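Local coordinates for peroxisomal acyl-coenzyme A oxidase 1 (Arabidopsis thaliana, PDB 1W07), which catalyses the FAD-dependent desaturation of long- and medium-chain acyl-CoAs to 2-trans-enoyl-CoAs in peroxisomal beta-oxidation, with reduction of oxygen to hydrogen peroxide, at residues F32-S35 / D36-A39; D645-Q648 / E649-P653. The protein carries 1 engineered substitution. All coordinates share one frame; numbering follows the deposited sequence.

Contact 1 of 2, residues F32-S35 / D36-A39; sequences FEVS and DRIA
R37 folds back over V34, one turn earlier in helix 29-43. The two side chains cross at a slant. The R37 chain leaves with CG anti to its own N (chi1 -171°) and bends at chi3 (-46°), which swings the guanidinium back along the helix. One face of that group then lies over V34 CA, 3.9 Å from its plane and offset toward the rim. V34 CG2 comes to R37 NH2 at 3.9 Å, and V34 CG1 to R37 NH1 at 4.2 Å. V34 CG1 also meets CG1 of I38 at 4.3 Å, a loose apolar contact. F32 and D36 are also one turn apart. The F32 ring turns a face to D36, with CZ 4.5 Å from D36 CB. The backbone bonds of this turn are of the alpha-helical i to i+4 kind. D36 N to F32 O and A39 N to S35 O are both 2.8 Å, and I38 N to V34 O is longer at 3.1 Å. Both charged ends reach beyond this turn. R37 NH1 forms a salt bridge with E85, and D36 OD2 accepts a hydrogen bond from N608. V34 also packs on helix 83-93, and F32 on helix 18-26. The chemistry is therefore divided: V34 CA and E33 O lie over the R37 guanidinium, while E85 supplies the opposite charge. This ties helix 29-43 to helix 83-93 by both packing and charge.

Contact 2 of 2, residues D645-Q648 / E649-P653; sequences DGYQ and EYLRP
Y647 O receives two backbone bonds from the next turn of helix 647-655. R652 N gives the straighter one, at 2.8 Å and 167°. L651 N gives the other, at 2.9 Å. The R652 bond spans five residues and marks a wider, pi-type turn. G646, the N-cap residue, accepts from Y650 N through its O at 2.7 Å. At its backbone angles any side chain would strike the carbonyl O of D645, so only glycine fits comfortably.

The apolar contact is Y647 CD1 to L651 CB at 3.7 Å. The Y647 ring stacks on H214 of the second subunit, and its OH lies at the edge of the R652 guanidinium, 3.8 Å from NE. With an alanine here, L651 and R652 would probably face a gap and that histidine would lose its stacking partner.

Among polar side chains, E649 bends at chi2 (87°), which curls its carboxylate back to G646, OE1 3.1 Å from G646 CA. Q648 NE2 makes a weak bond to E649 OE1. D645 OD1 and E649 OE2 lie 4.0 Å apart. K63 of the second subunit forms a salt bridge with D645 and a long, weak pair with E649. Its positive charge probably offsets their repulsion, so the charge balance here is likely to depend on the dimer partner.

In the fold
Contact 1 and contact 2 are separate helical turns, with centres about 52 Å apart and nearest atoms about 38 Å apart. Contact 1 lies in the N-terminal acyl-CoA oxidase region, its centre about 21 Å from the centre of the chain. Its surroundings belong to its own subunit. Contact 2 lies near the C-terminus, its centre about 47 Å from the centre of the chain, where the chain reaches out to the second subunit. It meets residues such as V182 and H214 of that partner. Thus contact 1 joins helices within a subunit, and contact 2 belongs to the homodimer interface. Both lie away from the FAD-binding residues and from E424, the inferred proton acceptor.

Contact 1 of 2, residues F32-S35 / D36-A39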
ATOM      1  N   PHE B  32     -18.381   1.848  25.965  1.00 27.71           N
ATOM      2  CA  PHE B  32     -17.070   2.326  26.381  1.00 26.99           C
ATOM      3  C   PHE B  32     -16.539   1.580  27.599  1.00 28.62           C
ATOM      4  O   PHE B  32     -15.371   1.160  27.623  1.00 25.83           O
ATOM      5  CB  PHE B  32     -17.122   3.814  26.712  1.00 27.97           C
ATOM      6  CG  PHE B  32     -15.870   4.330  27.365  1.00 28.93           C
ATOM      7  CD1 PHE B  32     -14.702   4.519  26.625  1.00 29.16           C
ATOM      8  CD2 PHE B  32     -15.845   4.583  28.730  1.00 29.81           C
ATOM      9  CE1 PHE B  32     -13.523   4.954  27.243  1.00 31.25           C
ATOM     10  CE2 PHE B  32     -14.677   5.015  29.359  1.00 31.92           C
ATOM     11  CZ  PHE B  32     -13.513   5.201  28.618  1.00 32.58           C
ATOM     12  N   GLU B  33     -17.394   1.433  28.609  1.00 26.59           N
ATOM     13  CA  GLU B  33     -17.025   0.763  29.856  1.00 28.39           C
ATOM     14  C   GLU B  33     -16.649  -0.700  29.661  1.00 26.96           C
ATOM     15  O   GLU B  33     -15.646  -1.166  30.190  1.00 25.81           O
ATOM     16  CB  GLU B  33     -18.179   0.866  30.865  1.00 29.81           C
ATOM     17  CG  GLU B  33     -18.350   2.254  31.471  1.00 37.41           C
ATOM     18  CD  GLU B  33     -19.400   2.293  32.558  1.00 42.86           C
ATOM     19  OE1 GLU B  33     -19.542   3.352  33.212  1.00 43.90           O
ATOM     20  OE2 GLU B  33     -20.103   1.273  32.751  1.00 46.88           O
ATOM     21  N   VAL B  34     -17.470  -1.424  28.916  1.00 26.28           N
ATOM     22  CA  VAL B  34     -17.210  -2.831  28.679  1.00 27.74           C
ATOM     23  C   VAL B  34     -15.927  -3.015  27.870  1.00 28.20           C
ATOM     24  O   VAL B  34     -15.131  -3.918  28.131  1.00 26.81           O
ATOM     25  CB  VAL B  34     -18.390  -3.494  27.931  1.00 28.97           C
ATOM     26  CG1 VAL B  34     -18.098  -4.955  27.698  1.00 34.14           C
ATOM     27  CG2 VAL B  34     -19.667  -3.347  28.749  1.00 31.61           C
ATOM     28  N   SER B  35     -15.717  -2.149  26.887  1.00 26.91           N
ATOM     29  CA  SER B  35     -14.532  -2.258  26.055  1.00 27.78           C
ATOM     30  C   SER B  35     -13.271  -1.898  26.836  1.00 27.02           C
ATOM     31  O   SER B  35     -12.230  -2.551  26.709  1.00 27.12           O
ATOM     32  CB  SER B  35     -14.673  -1.347  24.843  1.00 29.77           C
ATOM     33  OG  SER B  35     -13.578  -1.504  23.979  1.00 34.66           O
ATOM     34  N   ASP B  36     -13.367  -0.857  27.653  1.00 25.54           N
ATOM     35  CA  ASP B  36     -12.224  -0.419  28.430  1.00 26.07           C
ATOM     36  C   ASP B  36     -11.787  -1.514  29.396  1.00 26.10           C
ATOM     37  O   ASP B  36     -10.597  -1.777  29.545  1.00 25.63           O
ATOM     38  CB  ASP B  36     -12.575   0.874  29.177  1.00 26.78           C
ATOM     39  CG  ASP B  36     -11.440   1.379  30.035  1.00 28.10           C
ATOM     40  OD1 ASP B  36     -11.561   1.304  31.277  1.00 31.86           O
ATOM     41  OD2 ASP B  36     -10.420   1.858  29.484  1.00 29.57           O
ATOM     42  N   ARG B  37     -12.759  -2.164  30.027  1.00 25.23           N
ATOM     43  CA  ARG B  37     -12.490  -3.230  30.986  1.00 26.41           C
ATOM     44  C   ARG B  37     -11.839  -4.445  30.327  1.00 24.20           C
ATOM     45  O   ARG B  37     -10.804  -4.926  30.776  1.00 25.76           O
ATOM     46  CB  ARG B  37     -13.795  -3.665  31.651  1.00 28.68           C
ATOM     47  CG  ARG B  37     -13.618  -4.617  32.823  1.00 34.22           C
ATOM     48  CD  ARG B  37     -14.886  -5.430  33.027  1.00 36.21           C
ATOM     49  NE  ARG B  37     -16.082  -4.592  32.975  1.00 39.16           N
ATOM     50  CZ  ARG B  37     -17.186  -4.918  32.308  1.00 38.56           C
ATOM     51  NH1 ARG B  37     -17.242  -6.063  31.637  1.00 39.75           N
ATOM     52  NH2 ARG B  37     -18.231  -4.104  32.310  1.00 40.87           N
ATOM     53  N   ILE B  38     -12.458  -4.943  29.265  1.00 25.42           N
ATOM     54  CA  ILE B  38     -11.933  -6.107  28.568  1.00 24.99           C
ATOM     55  C   ILE B  38     -10.572  -5.805  27.947  1.00 24.79           C
ATOM     56  O   ILE B  38      -9.690  -6.666  27.925  1.00 21.79           O
ATOM     57  CB  ILE B  38     -12.902  -6.581  27.471  1.00 25.53           C
ATOM     58  CG1 ILE B  38     -14.265  -6.898  28.089  1.00 29.83           C
ATOM     59  CG2 ILE B  38     -12.346  -7.821  26.790  1.00 25.04           C
ATOM     60  CD1 ILE B  38     -14.232  -8.003  29.140  1.00 29.17           C
ATOM     61  N   ALA B  39     -10.403  -4.583  27.452  1.00 24.65           N
ATOM     62  CA  ALA B  39      -9.143  -4.183  26.839  1.00 25.68           C
ATOM     63  C   ALA B  39      -8.006  -4.334  27.841  1.00 25.36           C
ATOM     64  O   ALA B  39      -6.957  -4.900  27.516  1.00 21.56           O
ATOM     65  CB  ALA B  39      -9.226  -2.732  26.344  1.00 25.65           C
TER

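Contact 2 of 2, residues D645-Q648 / E649-P653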
ATOM      1  N   ASP B 645      26.035 -15.731  12.355  1.00 25.73           N
ATOM      2  CA  ASP B 645      26.260 -17.111  11.960  1.00 25.21           C
ATOM      3  C   ASP B 645      26.352 -17.092  10.446  1.00 25.24           C
ATOM      4  O   ASP B 645      25.445 -16.599   9.781  1.00 26.16           O
ATOM      5  CB  ASP B 645      25.086 -17.985  12.393  1.00 30.50           C
ATOM      6  CG  ASP B 645      25.173 -19.397  11.836  1.00 30.95           C
ATOM      7  OD1 ASP B 645      26.287 -19.847  11.492  1.00 32.17           O
ATOM      8  OD2 ASP B 645      24.121 -20.052  11.748  1.00 33.33           O
ATOM      9  N   GLY B 646      27.448 -17.633   9.922  1.00 22.15           N
ATOM     10  CA  GLY B 646      27.675 -17.645   8.492  1.00 23.33           C
ATOM     11  C   GLY B 646      28.929 -16.841   8.200  1.00 22.31           C
ATOM     12  O   GLY B 646      29.473 -16.869   7.095  1.00 23.83           O
ATOM     13  N   TYR B 647      29.381 -16.104   9.205  1.00 23.64           N
ATOM     14  CA  TYR B 647      30.583 -15.286   9.089  1.00 26.94           C
ATOM     15  C   TYR B 647      31.799 -16.124   8.680  1.00 25.04           C
ATOM     16  O   TYR B 647      32.508 -15.787   7.727  1.00 24.74           O
ATOM     17  CB  TYR B 647      30.867 -14.610  10.427  1.00 27.15           C
ATOM     18  CG  TYR B 647      32.330 -14.311  10.667  1.00 29.41           C
ATOM     19  CD1 TYR B 647      32.985 -13.308   9.960  1.00 31.35           C
ATOM     20  CD2 TYR B 647      33.060 -15.052  11.590  1.00 31.71           C
ATOM     21  CE1 TYR B 647      34.334 -13.046  10.165  1.00 31.52           C
ATOM     22  CE2 TYR B 647      34.407 -14.803  11.809  1.00 33.21           C
ATOM     23  CZ  TYR B 647      35.041 -13.797  11.085  1.00 33.63           C
ATOM     24  OH  TYR B 647      36.383 -13.560  11.257  1.00 31.76           O
ATOM     25  N   GLN B 648      32.024 -17.215   9.411  1.00 28.05           N
ATOM     26  CA  GLN B 648      33.147 -18.118   9.170  1.00 28.94           C
ATOM     27  C   GLN B 648      33.163 -18.728   7.777  1.00 27.97           C
ATOM     28  O   GLN B 648      34.222 -18.880   7.172  1.00 28.24           O
ATOM     29  CB  GLN B 648      33.164 -19.243  10.214  1.00 31.02           C
ATOM     30  CG  GLN B 648      33.354 -18.768  11.652  1.00 37.51           C
ATOM     31  CD  GLN B 648      32.074 -18.230  12.273  1.00 42.11           C
ATOM     32  OE1 GLN B 648      32.096 -17.635  13.351  1.00 43.82           O
ATOM     33  NE2 GLN B 648      30.954 -18.445  11.599  1.00 42.47           N
ATOM     34  N   GLU B 649      31.986 -19.067   7.264  1.00 27.65           N
ATOM     35  CA  GLU B 649      31.885 -19.675   5.947  1.00 30.05           C
ATOM     36  C   GLU B 649      31.744 -18.696   4.785  1.00 28.84           C
ATOM     37  O   GLU B 649      32.327 -18.907   3.722  1.00 28.69           O
ATOM     38  CB  GLU B 649      30.692 -20.635   5.882  1.00 33.01           C
ATOM     39  CG  GLU B 649      30.422 -21.439   7.141  1.00 40.77           C
ATOM     40  CD  GLU B 649      29.534 -20.709   8.134  1.00 44.82           C
ATOM     41  OE1 GLU B 649      29.968 -19.682   8.696  1.00 45.01           O
ATOM     42  OE2 GLU B 649      28.394 -21.172   8.353  1.00 49.46           O
ATOM     43  N   TYR B 650      30.983 -17.625   4.982  1.00 25.48           N
ATOM     44  CA  TYR B 650      30.724 -16.706   3.877  1.00 26.62           C
ATOM     45  C   TYR B 650      31.304 -15.301   3.940  1.00 26.05           C
ATOM     46  O   TYR B 650      31.249 -14.566   2.946  1.00 27.03           O
ATOM     47  CB  TYR B 650      29.212 -16.641   3.655  1.00 24.38           C
ATOM     48  CG  TYR B 650      28.567 -18.018   3.658  1.00 23.95           C
ATOM     49  CD1 TYR B 650      27.570 -18.340   4.576  1.00 24.19           C
ATOM     50  CD2 TYR B 650      28.975 -19.007   2.761  1.00 22.57           C
ATOM     51  CE1 TYR B 650      26.994 -19.610   4.609  1.00 26.96           C
ATOM     52  CE2 TYR B 650      28.413 -20.288   2.780  1.00 22.82           C
ATOM     53  CZ  TYR B 650      27.413 -20.579   3.706  1.00 27.49           C
ATOM     54  OH  TYR B 650      26.808 -21.811   3.714  1.00 29.96           O
ATOM     55  N   LEU B 651      31.858 -14.917   5.084  1.00 22.88           N
ATOM     56  CA  LEU B 651      32.449 -13.588   5.209  1.00 26.27           C
ATOM     57  C   LEU B 651      33.972 -13.635   5.330  1.00 29.02           C
ATOM     58  O   LEU B 651      34.676 -12.917   4.612  1.00 26.59           O
ATOM     59  CB  LEU B 651      31.858 -12.844   6.415  1.00 25.32           C
ATOM     60  CG  LEU B 651      30.399 -12.383   6.259  1.00 26.48           C
ATOM     61  CD1 LEU B 651      29.874 -11.765   7.559  1.00 19.81           C
ATOM     62  CD2 LEU B 651      30.333 -11.386   5.111  1.00 23.75           C
ATOM     63  N   ARG B 652      34.483 -14.478   6.225  1.00 29.54           N
ATOM     64  CA  ARG B 652      35.926 -14.575   6.423  1.00 32.59           C
ATOM     65  C   ARG B 652      36.668 -14.930   5.135  1.00 32.46           C
ATOM     66  O   ARG B 652      37.681 -14.317   4.813  1.00 33.59           O
ATOM     67  CB  ARG B 652      36.263 -15.604   7.512  1.00 33.61           C
ATOM     68  CG  ARG B 652      37.642 -15.390   8.144  1.00 36.27           C
ATOM     69  CD  ARG B 652      38.187 -16.654   8.818  1.00 36.14           C
ATOM     70  NE  ARG B 652      37.444 -17.038  10.013  1.00 40.13           N
ATOM     71  CZ  ARG B 652      37.406 -18.278  10.502  1.00 41.36           C
ATOM     72  NH1 ARG B 652      38.074 -19.257   9.902  1.00 39.27           N
ATOM     73  NH2 ARG B 652      36.682 -18.546  11.582  1.00 42.93           N
ATOM     74  N   PRO B 653      36.178 -15.934   4.386  1.00 31.28           N
ATOM     75  CA  PRO B 653      36.828 -16.341   3.136  1.00 33.20           C
ATOM     76  C   PRO B 653      36.941 -15.209   2.118  1.00 34.52           C
ATOM     77  O   PRO B 653      37.911 -15.129   1.366  1.00 36.34           O
ATOM     78  CB  PRO B 653      35.930 -17.471   2.639  1.00 32.93           C
ATOM     79  CG  PRO B 653      35.455 -18.089   3.923  1.00 30.22           C
ATOM     80  CD  PRO B 653      35.093 -16.869   4.730  1.00 32.22           C
TER